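Local coordinates for beta-glucosidase (PDB 6JXG), which probably hydrolyses terminal, non-reducing beta-D-glucosyl residues and releases beta-D-glucose, as a secreted family 3 glycoside hydrolase of cellulose degradation, at residues A[27-32]-A[283-288]; A[37-42]-A[302-307]; A[47-52]-A[287-292]; A[53-58]-A[101-106]; A[149-154]-A[293-298]. All coordinates share one frame; numbering follows the deposited sequence.

Interactions 1, 3 and 5 follow helix 278-294 from its middle to its C-terminal end. Interactions 1 and 3 overlap at R287 and I288, and their centres are about 9 Å apart. Interactions 2, 4 and 5 reach the sheet of the N-terminal domain, where strands 41-42, 55-57, 105-106 and 151-157 lie in that order. Interactions 2 and 4 are about 7 Å apart between centres and are joined by the C39-C55 disulfide. The first partners run from residue 27 to 154 in numerical order. The second partners lie in 283-307, except in interaction 4. Helix 278-294 and the loop after it are thus held against helix 22-29, the 47-52 loop and strands of this sheet.

Interaction 1 (A[27-32]-A[283-288]); sequences SIVTGV and DMVTRI
I28 and V29, in the last turn of helix 22-29, pack on M284, V285 and I288 of helix 278-294. The contact joins two helices of the N-terminal domain of a family 3 glycoside hydrolase, a domain of the TIM-barrel type. It is buried and apolar, and no hydrogen bond crosses it. V29 reaches the most partners. Its CG2 lies 3.5 Å from M284 CB. The same methyl also touches I288 CD1 and V285 CG2, so it wedges among three side chains. The valine is modelled off stagger (chi1 113°), so the exact placing of its methyls is doubtful. M284 runs extended beyond CG and crosses V29 at about a right angle. Its sulfur comes alongside the valine methyls, with SD 3.6 Å from V29 CG2. I28 uses both of its branches. The long one carries CD1 across V285 at about a right angle, to 3.9 Å from V285 CG1. The short one, CG2, is anti to the backbone N and meets I288 CG2 at 4.0 Å. These two isoleucines slide past each other in opposite directions. W263 and L267 also touch V29 and M284, while L17 of helix 7-17 touches V285. I288 reaches the helix end as well as the side chains: its CD1 lies 3.8 Å from the carbonyl oxygen I28 O.

Interaction 2 (A[37-42]-A[302-307]); sequences GPCVGN and PAVTWS
P38 and C39 meet V304, W306 and S307 across this partly buried contact, with no hydrogen bond between the two segments. The pyrrolidine ring of P38 does most of the touching. Its CB lies 3.3 Å from W306 O, and its CG packs 3.9 Å from V304 CG1. The carbonyl oxygen P38 O approaches the indole obliquely and is 3.7 Å from W306 CZ3. C39 adds a sulfur-aromatic contact. Its SG is 4.7 Å from the centroid of the six-membered ring of W306 and 46° off the ring normal, so it too comes in obliquely. The nearest ring atom is CH2, 3.8 Å from C39 SG. V304 also turns back on the indole, with CG1 over one face and offset toward the rim. The CG of W306 sits between its backbone N and carbonyl carbon (chi1 45°), which folds the ring back toward the cysteine. Beyond P38 and C39 the chain enters strand 41-42, at one edge of the sheet in the TIM-barrel-type N-terminal domain and antiparallel to strand 55-57. V40 and G41 both face Y56 there, a classic beta bulge. Residues 302-307 belong to the loop that follows helix 278-294. A second shell fixes both sides. W306 NE1 donates to L101 O, and V66 and I103 pack on the indole. P38 O is hydrogen-bonded by S308 OG. The sulfur of C39 is locked by its disulfide to C55 on the neighbouring strand 55-57.

Interaction 3 (A[47-52]-A[287-292]); sequences ASIGLP and RILASW
L51 lays a methyl over the indole of W292, and this CH-pi contact is the centre of the arrangement. L51 CD1 is 3.5 Å from the centroid of the six-membered ring and only 8° off its normal, so it sits squarely over one face. The leucine's CG is anti to its backbone N (chi1 -174°), and the bend at its second torsion turns CD1 down onto the ring. The remaining apolar contacts surround this one. L51 CD1 also touches L289 CD2 at 3.8 Å. I49 and L289 reach toward each other tip to tip, with I49 CD1 4.0 Å from L289 CD2. P52 meets the benzo part of the indole obliquely, its CD 3.6 Å from W292 CZ2. Carbonyl oxygens supply the polar part. G50 O and I49 O lie at the edge of the indole, near its plane. The nearer is G50 O, 3.6 Å from the ring carbon W292 CH2. No hydrogen bond joins the segments. The loop gets its shape from its own backbone. G50 N bonds to A47 O at 3.0 Å, and G50, with positive phi, forms a G1 beta bulge with L51. The loop connects strands 41-42 and 55-57 of the TIM-barrel-type domain. It lies against helix 278-294, with W292 also touching L54, Q297 and D298. Helix 22-29 lies alongside, with I28 packing on L51, and helix 7-17 packs A13 and A16 on L289.

Interaction 4 (A[53-58]-A[101-106]); sequences ELCYQD and LGINVQ
Y56 pairs with V105 and Q57 with Q106 in parallel register, held by straight bonds from V105 N to C55 O (2.9 Å) and from Q57 N to V105 O (2.9 Å). These neighbouring strands of the TIM-barrel-type domain are joined through helices 75-79 and 84-100, a beta-alpha-beta crossover. N104 N adds a weak second bond to C55 O. Y56 and V105 lie side by side on one face of the sheet. V105 CG2 sits over the tyrosine ring, offset toward its rim, 4.2 Å from the ring centroid. On the other face Q57 crosses I103 at about a right angle, with Q57 CB 3.5 Å from I103 CD1. The polar end of Q57 leads off to V40 N, R64 O and S308 OG. Q106 bends at its second torsion (chi2 61°), which brings its NE2 to a hydrogen bond with G59 O. A leucine in place of Q106 would probably leave G59 O without this donor. Helix 84-100 covers Q106 and I103 through A98. C55 rests its SG 3.9 Å from I103 CG1.

Interaction 5 (A[149-154]-A[293-298]); sequences GVQACA and YFVGQD
Q297 swings its CG beside its backbone N (chi1 -66°) and then runs extended, which carries its amide to the carbonyl of G149. The contact joins the loop at the end of helix 278-294 to the start of strand 151-157, in the TIM-barrel-type domain. Both G149 and G296 close helices with Schellman motifs. Q297 NE2 donates to G149 O at 3.0 Å in a nearly straight bond (177°). The donor lies in the carbonyl plane and uses a lone pair of the oxygen. NE2 also bonds to N104 O, so two carbonyls fix how the amide is turned. A leucine in place of Q297 would probably leave N104 O without this donor and strip G149 O of its straight bond. V295 fills the space beside the amide. Its CG2, set between the backbone N and carbonyl carbon, lies 3.6 Å from Q151 CG and 3.6 Å from G149 O. Q151 and V295 cross at about a right angle. The buried V150 O, 4.2 Å from V295 CG1, has no polar partner in the model. A water bridges the two turns, donating to G149 O at 2.8 Å and to V295 O at 2.9 Å.

Interaction 1 (A[27-32]-A[283-288])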
# COMPACT_ATOMS: atom_id res chain seq x y z
N SER A 27 13.87 -10.64 -27.52
CA SER A 27 13.13 -11.63 -26.74
C SER A 27 13.20 -11.30 -25.24
O SER A 27 12.33 -11.76 -24.51
CB SER A 27 13.63 -13.08 -27.03
OG SER A 27 14.94 -13.26 -26.47
N ILE A 28 14.21 -10.51 -24.84
CA ILE A 28 14.36 -10.08 -23.47
C ILE A 28 13.39 -8.93 -23.10
O ILE A 28 12.94 -8.83 -21.98
CB ILE A 28 15.81 -9.66 -23.17
CG1 ILE A 28 16.70 -10.90 -23.15
CG2 ILE A 28 16.00 -9.07 -21.77
CD1 ILE A 28 18.22 -10.61 -23.11
N VAL A 29 12.95 -8.17 -24.11
CA VAL A 29 12.16 -7.00 -23.87
C VAL A 29 10.68 -7.24 -24.21
O VAL A 29 9.80 -6.40 -23.92
CB VAL A 29 12.91 -5.98 -24.78
CG1 VAL A 29 12.16 -5.51 -25.94
CG2 VAL A 29 14.08 -5.22 -24.11
N THR A 30 10.37 -8.38 -24.81
CA THR A 30 9.06 -8.63 -25.34
C THR A 30 8.49 -9.86 -24.68
O THR A 30 9.01 -10.95 -24.78
CB THR A 30 9.06 -8.87 -26.86
OG1 THR A 30 9.85 -7.89 -27.50
CG2 THR A 30 7.63 -8.91 -27.43
N GLY A 31 7.39 -9.64 -23.94
CA GLY A 31 6.70 -10.72 -23.30
C GLY A 31 6.33 -11.80 -24.29
O GLY A 31 6.02 -11.51 -25.47
N VAL A 32 6.24 -13.04 -23.80
CA VAL A 32 5.93 -14.21 -24.71
C VAL A 32 4.48 -14.32 -25.13
O VAL A 32 4.16 -15.09 -26.03
CB VAL A 32 6.33 -15.57 -24.11
CG1 VAL A 32 7.80 -15.59 -23.82
CG2 VAL A 32 5.52 -15.90 -22.88
N ASP A 283 19.83 -0.21 -24.41
CA ASP A 283 19.63 0.40 -23.11
C ASP A 283 18.58 -0.41 -22.33
O ASP A 283 18.76 -0.70 -21.18
CB ASP A 283 19.20 1.84 -23.24
CG ASP A 283 19.04 2.51 -21.91
OD1 ASP A 283 20.06 2.80 -21.28
OD2 ASP A 283 17.90 2.68 -21.48
N MET A 284 17.53 -0.84 -23.01
CA MET A 284 16.46 -1.64 -22.38
C MET A 284 17.01 -2.91 -21.78
O MET A 284 16.77 -3.25 -20.64
CB MET A 284 15.43 -2.04 -23.42
CG MET A 284 14.54 -0.99 -23.99
SD MET A 284 13.55 -1.83 -25.29
CE MET A 284 12.77 -0.55 -26.17
N VAL A 285 17.78 -3.64 -22.57
CA VAL A 285 18.40 -4.89 -22.13
C VAL A 285 19.41 -4.72 -21.06
O VAL A 285 19.46 -5.54 -20.13
CB VAL A 285 19.00 -5.63 -23.34
CG1 VAL A 285 19.61 -6.95 -22.86
CG2 VAL A 285 17.89 -5.96 -24.31
N THR A 286 20.25 -3.68 -21.16
CA THR A 286 21.20 -3.40 -20.14
C THR A 286 20.51 -3.21 -18.78
O THR A 286 20.97 -3.74 -17.79
CB THR A 286 22.06 -2.17 -20.45
OG1 THR A 286 22.73 -2.31 -21.73
CG2 THR A 286 23.08 -1.98 -19.40
N ARG A 287 19.39 -2.51 -18.80
CA ARG A 287 18.65 -2.22 -17.58
C ARG A 287 18.03 -3.50 -16.95
O ARG A 287 18.15 -3.75 -15.75
CB ARG A 287 17.58 -1.19 -17.86
CG ARG A 287 18.10 0.24 -18.09
CD ARG A 287 17.02 1.19 -18.57
NE ARG A 287 17.52 2.55 -18.59
CZ ARG A 287 17.74 3.34 -17.53
NH1 ARG A 287 17.40 2.96 -16.32
NH2 ARG A 287 18.27 4.55 -17.74
N ILE A 288 17.35 -4.29 -17.78
CA ILE A 288 16.71 -5.54 -17.36
C ILE A 288 17.74 -6.51 -16.74
O ILE A 288 17.57 -7.01 -15.62
CB ILE A 288 16.02 -6.25 -18.55
CG1 ILE A 288 14.91 -5.35 -19.10
CG2 ILE A 288 15.42 -7.59 -18.11
CD1 ILE A 288 14.42 -5.63 -20.50

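Interaction 2 (A[37-42]-A[302-307])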
# COMPACT_ATOMS: atom_id res chain seq x y z
N GLY A 37 3.48 -18.40 -21.13
CA GLY A 37 4.30 -18.87 -20.05
C GLY A 37 3.54 -19.23 -18.81
O GLY A 37 2.31 -19.06 -18.75
N PRO A 38 4.23 -19.76 -17.79
CA PRO A 38 3.55 -20.21 -16.61
C PRO A 38 3.21 -19.09 -15.61
O PRO A 38 2.33 -19.23 -14.79
CB PRO A 38 4.55 -21.14 -15.96
CG PRO A 38 5.87 -20.55 -16.32
CD PRO A 38 5.67 -20.14 -17.78
N CYS A 39 3.90 -17.98 -15.75
CA CYS A 39 3.72 -16.82 -14.87
C CYS A 39 2.74 -15.79 -15.47
O CYS A 39 2.38 -15.86 -16.63
CB CYS A 39 5.10 -16.18 -14.59
SG CYS A 39 6.25 -17.42 -13.93
N VAL A 40 2.40 -14.77 -14.68
CA VAL A 40 1.53 -13.71 -15.15
C VAL A 40 2.12 -13.04 -16.38
O VAL A 40 1.38 -12.57 -17.28
CB VAL A 40 1.20 -12.75 -13.97
CG1 VAL A 40 0.35 -11.54 -14.38
CG2 VAL A 40 0.42 -13.55 -12.94
N GLY A 41 3.43 -12.99 -16.40
CA GLY A 41 4.24 -12.54 -17.56
C GLY A 41 5.54 -13.31 -17.63
O GLY A 41 6.10 -13.67 -16.60
N ASN A 42 6.01 -13.55 -18.84
CA ASN A 42 7.36 -14.15 -19.02
C ASN A 42 8.04 -13.59 -20.22
O ASN A 42 7.40 -13.18 -21.20
CB ASN A 42 7.27 -15.69 -19.22
CG ASN A 42 6.91 -16.45 -17.97
OD1 ASN A 42 7.81 -16.86 -17.12
ND2 ASN A 42 5.65 -16.77 -17.88
N PRO A 302 16.11 -20.57 -7.84
CA PRO A 302 15.16 -21.66 -8.18
C PRO A 302 14.43 -21.56 -9.54
O PRO A 302 14.30 -20.46 -10.09
CB PRO A 302 14.16 -21.64 -7.03
CG PRO A 302 14.96 -21.06 -5.89
CD PRO A 302 15.84 -20.00 -6.51
N ALA A 303 14.00 -22.71 -10.02
CA ALA A 303 13.26 -22.85 -11.29
C ALA A 303 11.77 -22.78 -11.00
O ALA A 303 11.37 -23.03 -9.91
CB ALA A 303 13.56 -24.25 -11.85
N VAL A 304 10.94 -22.39 -11.98
CA VAL A 304 9.49 -22.44 -11.85
C VAL A 304 9.05 -23.85 -12.21
O VAL A 304 9.39 -24.30 -13.30
CB VAL A 304 8.87 -21.41 -12.81
CG1 VAL A 304 7.37 -21.61 -12.93
CG2 VAL A 304 9.21 -20.00 -12.29
N THR A 305 8.31 -24.54 -11.33
CA THR A 305 7.80 -25.92 -11.61
C THR A 305 6.29 -25.98 -11.53
O THR A 305 5.66 -27.03 -11.41
CB THR A 305 8.46 -26.94 -10.66
OG1 THR A 305 7.99 -26.76 -9.32
CG2 THR A 305 10.04 -26.76 -10.68
N TRP A 306 5.66 -24.81 -11.58
CA TRP A 306 4.24 -24.71 -11.42
C TRP A 306 3.65 -23.87 -12.60
O TRP A 306 4.41 -23.29 -13.41
CB TRP A 306 3.86 -24.00 -10.09
CG TRP A 306 4.65 -22.81 -9.84
CD1 TRP A 306 5.80 -22.77 -9.22
CD2 TRP A 306 4.39 -21.48 -10.29
NE1 TRP A 306 6.32 -21.51 -9.22
CE2 TRP A 306 5.44 -20.69 -9.88
CE3 TRP A 306 3.34 -20.88 -11.02
CZ2 TRP A 306 5.52 -19.34 -10.16
CZ3 TRP A 306 3.43 -19.50 -11.29
CH2 TRP A 306 4.44 -18.75 -10.81
N SER A 307 2.34 -23.82 -12.69
CA SER A 307 1.68 -22.89 -13.64
C SER A 307 0.62 -22.08 -12.95
O SER A 307 -0.16 -22.59 -12.12
CB SER A 307 1.05 -23.70 -14.81
OG SER A 307 0.40 -22.96 -15.84

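Interaction 3 (A[47-52]-A[287-292])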
# COMPACT_ATOMS: atom_id res chain seq x y z
N ALA A 47 19.89 -18.76 -23.45
CA ALA A 47 20.79 -19.75 -22.88
C ALA A 47 22.23 -19.28 -22.97
O ALA A 47 22.99 -19.58 -22.08
CB ALA A 47 20.60 -21.12 -23.55
N SER A 48 22.57 -18.47 -23.97
CA SER A 48 23.99 -18.04 -24.13
C SER A 48 24.49 -17.20 -22.95
O SER A 48 25.66 -17.16 -22.71
CB SER A 48 24.23 -17.22 -25.41
OG SER A 48 23.40 -16.06 -25.36
N ILE A 49 23.61 -16.59 -22.18
CA ILE A 49 24.05 -15.86 -20.98
C ILE A 49 23.50 -16.45 -19.70
O ILE A 49 23.60 -15.80 -18.61
CB ILE A 49 23.74 -14.35 -21.10
CG1 ILE A 49 22.23 -14.12 -21.32
CG2 ILE A 49 24.52 -13.70 -22.24
CD1 ILE A 49 21.80 -12.66 -21.08
N GLY A 50 22.87 -17.65 -19.80
CA GLY A 50 22.31 -18.32 -18.62
C GLY A 50 21.10 -17.59 -18.06
O GLY A 50 20.79 -17.65 -16.89
N LEU A 51 20.42 -16.80 -18.90
CA LEU A 51 19.23 -16.08 -18.45
C LEU A 51 18.03 -17.02 -18.54
O LEU A 51 17.72 -17.50 -19.63
CB LEU A 51 18.98 -14.91 -19.38
CG LEU A 51 17.84 -13.95 -18.94
CD1 LEU A 51 18.31 -13.09 -17.75
CD2 LEU A 51 17.53 -13.03 -20.10
N PRO A 52 17.31 -17.21 -17.44
CA PRO A 52 16.09 -18.05 -17.53
C PRO A 52 14.96 -17.37 -18.24
O PRO A 52 15.07 -16.23 -18.63
CB PRO A 52 15.73 -18.31 -16.09
CG PRO A 52 16.12 -17.03 -15.39
CD PRO A 52 17.41 -16.54 -16.12
N ARG A 287 19.39 -2.51 -18.80
CA ARG A 287 18.65 -2.22 -17.58
C ARG A 287 18.03 -3.50 -16.95
O ARG A 287 18.15 -3.75 -15.75
CB ARG A 287 17.58 -1.19 -17.86
CG ARG A 287 18.10 0.24 -18.09
CD ARG A 287 17.02 1.19 -18.57
NE ARG A 287 17.52 2.55 -18.59
CZ ARG A 287 17.74 3.34 -17.53
NH1 ARG A 287 17.40 2.96 -16.32
NH2 ARG A 287 18.27 4.55 -17.74
N ILE A 288 17.35 -4.29 -17.78
CA ILE A 288 16.71 -5.54 -17.36
C ILE A 288 17.74 -6.51 -16.74
O ILE A 288 17.57 -7.01 -15.62
CB ILE A 288 16.02 -6.25 -18.55
CG1 ILE A 288 14.91 -5.35 -19.10
CG2 ILE A 288 15.42 -7.59 -18.11
CD1 ILE A 288 14.42 -5.63 -20.50
N LEU A 289 18.87 -6.64 -17.44
CA LEU A 289 19.96 -7.51 -16.96
C LEU A 289 20.60 -6.90 -15.70
O LEU A 289 20.97 -7.62 -14.79
CB LEU A 289 21.02 -7.75 -18.08
CG LEU A 289 20.49 -8.51 -19.32
CD1 LEU A 289 21.67 -8.70 -20.25
CD2 LEU A 289 19.88 -9.88 -18.98
N ALA A 290 20.78 -5.57 -15.65
CA ALA A 290 21.36 -4.95 -14.47
C ALA A 290 20.53 -5.32 -13.21
O ALA A 290 21.08 -5.61 -12.16
CB ALA A 290 21.42 -3.45 -14.63
N SER A 291 19.22 -5.21 -13.30
CA SER A 291 18.34 -5.51 -12.18
C SER A 291 18.42 -6.98 -11.74
O SER A 291 18.44 -7.31 -10.55
CB SER A 291 16.92 -5.13 -12.59
OG SER A 291 16.76 -3.68 -12.54
N TRP A 292 18.50 -7.85 -12.73
CA TRP A 292 18.75 -9.30 -12.53
C TRP A 292 20.02 -9.57 -11.74
O TRP A 292 20.00 -10.29 -10.70
CB TRP A 292 18.78 -9.98 -13.92
CG TRP A 292 18.87 -11.48 -13.94
CD1 TRP A 292 17.95 -12.34 -13.43
CD2 TRP A 292 19.87 -12.29 -14.56
NE1 TRP A 292 18.33 -13.63 -13.67
CE2 TRP A 292 19.49 -13.63 -14.38
CE3 TRP A 292 21.00 -12.02 -15.34
CZ2 TRP A 292 20.20 -14.66 -14.84
CZ3 TRP A 292 21.73 -13.08 -15.80
CH2 TRP A 292 21.31 -14.39 -15.54

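Interaction 4 (A[53-58]-A[101-106])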
# COMPACT_ATOMS: atom_id res chain seq x y z
N GLU A 53 13.85 -18.10 -18.37
CA GLU A 53 12.62 -17.54 -18.82
C GLU A 53 12.10 -16.62 -17.69
O GLU A 53 11.40 -17.09 -16.79
CB GLU A 53 11.66 -18.67 -19.16
CG GLU A 53 10.33 -18.25 -19.76
CD GLU A 53 9.45 -19.42 -20.15
OE1 GLU A 53 8.23 -19.29 -20.26
OE2 GLU A 53 9.99 -20.47 -20.38
N LEU A 54 12.42 -15.33 -17.72
CA LEU A 54 12.09 -14.45 -16.58
C LEU A 54 10.61 -14.49 -16.23
O LEU A 54 9.76 -14.34 -17.12
CB LEU A 54 12.51 -13.00 -16.79
CG LEU A 54 14.03 -12.84 -16.91
CD1 LEU A 54 14.34 -11.45 -17.49
CD2 LEU A 54 14.69 -12.96 -15.55
N CYS A 55 10.33 -14.63 -14.92
CA CYS A 55 8.98 -14.90 -14.41
C CYS A 55 8.53 -13.65 -13.64
O CYS A 55 9.20 -13.25 -12.65
CB CYS A 55 8.99 -16.13 -13.50
SG CYS A 55 7.41 -16.41 -12.59
N TYR A 56 7.43 -13.05 -14.12
CA TYR A 56 6.81 -11.88 -13.49
C TYR A 56 5.49 -12.36 -12.90
O TYR A 56 4.62 -12.89 -13.66
CB TYR A 56 6.53 -10.83 -14.55
CG TYR A 56 7.73 -10.16 -15.22
CD1 TYR A 56 8.07 -8.83 -14.95
CD2 TYR A 56 8.45 -10.81 -16.16
CE1 TYR A 56 9.11 -8.25 -15.56
CE2 TYR A 56 9.53 -10.24 -16.78
CZ TYR A 56 9.86 -8.94 -16.49
OH TYR A 56 10.92 -8.38 -17.15
N GLN A 57 5.32 -12.18 -11.60
CA GLN A 57 4.17 -12.72 -10.91
C GLN A 57 3.51 -11.67 -9.97
O GLN A 57 4.19 -10.99 -9.19
CB GLN A 57 4.50 -14.00 -10.13
CG GLN A 57 3.27 -14.79 -9.70
CD GLN A 57 2.65 -15.55 -10.87
OE1 GLN A 57 3.20 -15.58 -12.00
NE2 GLN A 57 1.52 -16.21 -10.62
N ASP A 58 2.19 -11.59 -10.05
CA ASP A 58 1.39 -10.82 -9.04
C ASP A 58 1.46 -11.56 -7.67
O ASP A 58 1.82 -12.77 -7.58
CB ASP A 58 -0.06 -10.74 -9.47
CG ASP A 58 -0.33 -9.76 -10.58
OD1 ASP A 58 0.28 -8.69 -10.52
OD2 ASP A 58 -1.15 -10.07 -11.50
N LEU A 101 9.68 -20.08 -5.21
CA LEU A 101 8.94 -20.45 -6.39
C LEU A 101 9.60 -20.14 -7.74
O LEU A 101 9.01 -20.41 -8.77
CB LEU A 101 7.60 -19.71 -6.34
CG LEU A 101 6.68 -20.22 -5.21
CD1 LEU A 101 5.38 -19.42 -5.12
CD2 LEU A 101 6.35 -21.69 -5.27
N GLY A 102 10.76 -19.48 -7.74
CA GLY A 102 11.50 -19.18 -8.92
C GLY A 102 10.95 -17.92 -9.60
O GLY A 102 11.27 -17.64 -10.72
N ILE A 103 10.16 -17.15 -8.86
CA ILE A 103 9.64 -15.87 -9.40
C ILE A 103 10.75 -14.86 -9.48
O ILE A 103 11.42 -14.54 -8.47
CB ILE A 103 8.45 -15.37 -8.57
CG1 ILE A 103 7.32 -16.35 -8.71
CG2 ILE A 103 8.01 -13.95 -9.00
CD1 ILE A 103 6.15 -16.14 -7.83
N ASN A 104 11.00 -14.31 -10.68
CA ASN A 104 12.03 -13.30 -10.78
C ASN A 104 11.62 -11.88 -10.29
O ASN A 104 12.40 -11.21 -9.57
CB ASN A 104 12.63 -13.20 -12.19
CG ASN A 104 13.41 -14.48 -12.59
OD1 ASN A 104 14.61 -14.72 -12.20
ND2 ASN A 104 12.73 -15.31 -13.27
N VAL A 105 10.44 -11.46 -10.73
CA VAL A 105 9.90 -10.13 -10.45
C VAL A 105 8.55 -10.32 -9.80
O VAL A 105 7.65 -10.91 -10.42
CB VAL A 105 9.76 -9.30 -11.74
CG1 VAL A 105 9.29 -7.89 -11.39
CG2 VAL A 105 11.14 -9.29 -12.45
N GLN A 106 8.43 -9.84 -8.58
CA GLN A 106 7.17 -9.84 -7.85
C GLN A 106 6.51 -8.48 -8.04
O GLN A 106 7.13 -7.46 -7.70
CB GLN A 106 7.40 -10.14 -6.38
CG GLN A 106 6.15 -10.46 -5.59
CD GLN A 106 5.40 -11.67 -6.08
OE1 GLN A 106 5.96 -12.60 -6.66
NE2 GLN A 106 4.10 -11.70 -5.79

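Interaction 5 (A[149-154]-A[293-298])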
# COMPACT_ATOMS: atom_id res chain seq x y z
N GLY A 149 15.80 -11.74 -2.14
CA GLY A 149 16.36 -12.12 -3.41
C GLY A 149 15.43 -11.98 -4.64
O GLY A 149 15.86 -12.33 -5.77
N VAL A 150 14.21 -11.45 -4.44
CA VAL A 150 13.31 -11.22 -5.59
C VAL A 150 13.50 -9.75 -6.02
O VAL A 150 13.94 -8.88 -5.22
CB VAL A 150 11.80 -11.50 -5.26
CG1 VAL A 150 11.21 -10.38 -4.42
CG2 VAL A 150 10.98 -11.62 -6.52
N GLN A 151 13.24 -9.46 -7.29
CA GLN A 151 13.17 -8.07 -7.78
C GLN A 151 11.76 -7.52 -7.44
O GLN A 151 10.75 -8.16 -7.74
CB GLN A 151 13.34 -8.03 -9.30
CG GLN A 151 14.69 -8.55 -9.77
CD GLN A 151 14.86 -8.59 -11.29
OE1 GLN A 151 15.17 -9.67 -11.91
NE2 GLN A 151 14.68 -7.45 -11.91
N ALA A 152 11.68 -6.40 -6.78
CA ALA A 152 10.41 -5.75 -6.55
C ALA A 152 10.10 -4.84 -7.74
O ALA A 152 10.95 -4.55 -8.59
CB ALA A 152 10.47 -4.92 -5.24
N CYS A 153 8.83 -4.44 -7.82
CA CYS A 153 8.29 -3.67 -8.91
C CYS A 153 7.32 -2.65 -8.28
O CYS A 153 6.14 -2.95 -8.01
CB CYS A 153 7.52 -4.56 -9.89
SG CYS A 153 6.92 -3.58 -11.35
N ALA A 154 7.79 -1.43 -8.15
CA ALA A 154 6.93 -0.35 -7.74
C ALA A 154 5.93 0.03 -8.84
O ALA A 154 6.32 0.44 -9.97
CB ALA A 154 7.76 0.87 -7.34
N TYR A 293 21.12 -8.98 -12.21
CA TYR A 293 22.41 -9.10 -11.53
C TYR A 293 22.39 -8.38 -10.20
O TYR A 293 22.97 -8.87 -9.24
CB TYR A 293 23.52 -8.52 -12.36
CG TYR A 293 23.92 -9.34 -13.56
CD1 TYR A 293 24.44 -10.61 -13.38
CD2 TYR A 293 23.82 -8.85 -14.84
CE1 TYR A 293 24.82 -11.38 -14.42
CE2 TYR A 293 24.23 -9.64 -15.93
CZ TYR A 293 24.74 -10.91 -15.67
OH TYR A 293 25.12 -11.78 -16.69
N PHE A 294 21.74 -7.20 -10.14
CA PHE A 294 21.71 -6.40 -8.90
C PHE A 294 21.18 -7.14 -7.69
O PHE A 294 21.80 -7.11 -6.64
CB PHE A 294 20.92 -5.08 -9.10
CG PHE A 294 20.93 -4.21 -7.88
CD1 PHE A 294 19.95 -4.32 -6.91
CD2 PHE A 294 21.97 -3.34 -7.68
CE1 PHE A 294 19.98 -3.56 -5.73
CE2 PHE A 294 21.98 -2.51 -6.55
CZ PHE A 294 20.97 -2.66 -5.56
N VAL A 295 20.09 -7.85 -7.83
CA VAL A 295 19.60 -8.70 -6.75
C VAL A 295 20.19 -10.12 -6.70
O VAL A 295 19.77 -10.87 -5.85
CB VAL A 295 18.05 -8.75 -6.67
CG1 VAL A 295 17.46 -7.36 -6.83
CG2 VAL A 295 17.44 -9.66 -7.67
N GLY A 296 21.15 -10.44 -7.59
CA GLY A 296 21.91 -11.70 -7.57
C GLY A 296 21.18 -12.92 -8.10
O GLY A 296 21.47 -14.05 -7.69
N GLN A 297 20.27 -12.74 -9.04
CA GLN A 297 19.50 -13.87 -9.51
C GLN A 297 20.23 -14.76 -10.57
O GLN A 297 19.68 -15.79 -11.04
CB GLN A 297 18.16 -13.45 -10.08
CG GLN A 297 17.25 -12.85 -9.02
CD GLN A 297 15.91 -12.47 -9.52
OE1 GLN A 297 15.66 -12.40 -10.72
NE2 GLN A 297 15.04 -12.18 -8.60
N ASP A 298 21.42 -14.34 -10.96
CA ASP A 298 22.15 -14.99 -12.03
C ASP A 298 22.86 -16.22 -11.55
O ASP A 298 23.31 -16.99 -12.42
CB ASP A 298 23.21 -14.02 -12.61
CG ASP A 298 24.14 -13.53 -11.61
OD1 ASP A 298 25.37 -13.68 -11.81
OD2 ASP A 298 23.69 -12.98 -10.59
O HOH W 1 18.41 -13.44 -5.86